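Local coordinates for uracil-DNA glycosylase (Epstein-Barr virus, PDB 6LYJ), which belongs to the uracil-DNA glycosylase superfamily and is built round a central four-stranded parallel beta-sheet with helices packed about it, at residues Y119-L122 with H123-L126. Sequence-based numbering, arbitrary orientation.
Sequences YAEL and HRSL
His123, Arg124, Ser125 and Leu126 each send a backbone N back to the carbonyl oxygen four residues earlier, from Tyr119 O to Leu122 O, which makes the last turns of helix 113-125 regular up to Leu126, the first residue past the helix, whose backbone is no longer helical. Along one flank the Glu121 carboxylate lies beside the Arg124 guanidinium, both side chains pointing the same way. The grip is side-on and two-pronged: Arg124 NE donates to Glu121 OE1 at 2.9 Å, almost straight at 174°, while Arg124 NH2 meets the syn lone pair of Glu121 OE2 at 2.8 Å. The two planes stay 31° apart, so NE reaches OE1 from somewhat outside the carboxylate plane. The bend at chi3 turns the Arg124 head across the helix surface, so that its NE/NH2 edge faces the carboxylate. This i to i+3 salt bridge lies near the C-terminal end of helix 113-125, where it meets the chain leading into helix 235-245: Gly232 N donates to OE1 and Asn234 N to OE2, and Asn234 OD1 takes a hydrogen bond from Arg124 NH2. In Ser125, one turn on from Glu121, OG sits between the backbone N and the carbonyl carbon (chi1 61°), which turns it back to donate to Glu121 O at 2.8 Å; that oxygen thus holds both the OG and the N of Ser125, which come in from opposite faces of its carbonyl plane. A water bridges Ser125 OG and Glu121 OE2, donating to both. Leu122 and Leu126, also four residues apart, lie side by side, Leu122 CD2 touching Leu126 CD1 at 3.6 Å, and helix 235-245 covers them through Phe236 and Val237 respectively.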
loop_
_atom_site.group_PDB
_atom_site.type_symbol
_atom_site.label_atom_id
_atom_site.label_comp_id
_atom_site.label_asym_id
_atom_site.label_seq_id
_atom_site.Cartn_x
_atom_site.Cartn_y
_atom_site.Cartn_z
ATOM N N TYR A 119 -8.784 -4.454 -7.805
ATOM C CA TYR A 119 -9.447 -4.940 -9.011
ATOM C C TYR A 119 -10.742 -5.669 -8.675
ATOM O O TYR A 119 -11.736 -5.549 -9.398
ATOM C CB TYR A 119 -8.518 -5.874 -9.789
ATOM C CG TYR A 119 -7.338 -5.210 -10.461
ATOM C CD1 TYR A 119 -7.260 -3.829 -10.581
ATOM C CD2 TYR A 119 -6.310 -5.975 -10.998
ATOM C CE1 TYR A 119 -6.174 -3.230 -11.190
ATOM C CE2 TYR A 119 -5.231 -5.387 -11.623
ATOM C CZ TYR A 119 -5.168 -4.017 -11.720
ATOM O OH TYR A 119 -4.096 -3.436 -12.353
ATOM N N ALA A 120 -10.736 -6.459 -7.595
ATOM C CA ALA A 120 -11.931 -7.208 -7.214
ATOM C C ALA A 120 -13.074 -6.271 -6.843
ATOM O O ALA A 120 -14.233 -6.514 -7.199
ATOM C CB ALA A 120 -11.615 -8.154 -6.053
ATOM N N GLU A 121 -12.764 -5.192 -6.124
ATOM C CA GLU A 121 -13.808 -4.229 -5.782
ATOM C C GLU A 121 -14.292 -3.471 -7.014
ATOM O O GLU A 121 -15.492 -3.201 -7.155
ATOM C CB GLU A 121 -13.302 -3.261 -4.712
ATOM C CG GLU A 121 -14.159 -2.010 -4.531
ATOM C CD GLU A 121 -15.596 -2.300 -4.122
ATOM O OE1 GLU A 121 -15.885 -3.403 -3.606
ATOM O OE2 GLU A 121 -16.446 -1.404 -4.315
ATOM N N LEU A 122 -13.378 -3.150 -7.932
ATOM C CA LEU A 122 -13.787 -2.522 -9.185
ATOM C C LEU A 122 -14.725 -3.436 -9.967
ATOM O O LEU A 122 -15.721 -2.979 -10.542
ATOM C CB LEU A 122 -12.555 -2.173 -10.016
ATOM C CG LEU A 122 -11.831 -0.871 -9.671
ATOM C CD1 LEU A 122 -10.402 -0.947 -10.162
ATOM C CD2 LEU A 122 -12.535 0.332 -10.268
ATOM N N HIS A 123 -14.409 -4.730 -10.006
ATOM C CA HIS A 123 -15.214 -5.689 -10.753
ATOM C C HIS A 123 -16.579 -5.892 -10.105
ATOM O O HIS A 123 -17.590 -6.040 -10.804
ATOM C CB HIS A 123 -14.459 -7.014 -10.860
ATOM C CG HIS A 123 -15.153 -8.042 -11.696
ATOM N ND1 HIS A 123 -15.090 -9.390 -11.417
ATOM C CD2 HIS A 123 -15.922 -7.922 -12.803
ATOM C CE1 HIS A 123 -15.794 -10.056 -12.315
ATOM N NE2 HIS A 123 -16.308 -9.188 -13.168
ATOM N N ARG A 124 -16.627 -5.916 -8.769
ATOM C CA ARG A 124 -17.910 -5.988 -8.074
ATOM C C ARG A 124 -18.768 -4.762 -8.366
ATOM O O ARG A 124 -19.969 -4.881 -8.640
ATOM C CB ARG A 124 -17.688 -6.136 -6.566
ATOM C CG ARG A 124 -18.979 -6.232 -5.753
ATOM C CD ARG A 124 -18.773 -5.786 -4.305
ATOM N NE ARG A 124 -18.545 -4.347 -4.195
ATOM C CZ ARG A 124 -19.500 -3.426 -4.274
ATOM N NH1 ARG A 124 -20.762 -3.785 -4.461
ATOM N NH2 ARG A 124 -19.195 -2.139 -4.163
ATOM N N SER A 125 -18.170 -3.570 -8.302
ATOM C CA SER A 125 -18.938 -2.332 -8.344
ATOM C C SER A 125 -19.215 -1.818 -9.752
ATOM O O SER A 125 -20.181 -1.068 -9.938
ATOM C CB SER A 125 -18.214 -1.244 -7.544
ATOM O OG SER A 125 -16.933 -0.983 -8.085
ATOM N N LEU A 126 -18.419 -2.202 -10.744
ATOM C CA LEU A 126 -18.511 -1.635 -12.089
ATOM C C LEU A 126 -18.675 -2.757 -13.102
ATOM O O LEU A 126 -17.704 -3.497 -13.363
ATOM C CB LEU A 126 -17.287 -0.786 -12.425
ATOM C CG LEU A 126 -17.009 0.432 -11.540
ATOM C CD1 LEU A 126 -15.656 1.036 -11.882
ATOM C CD2 LEU A 126 -18.107 1.468 -11.691
HETATM O O HOH W 1 -16.199 0.875 -6.095
#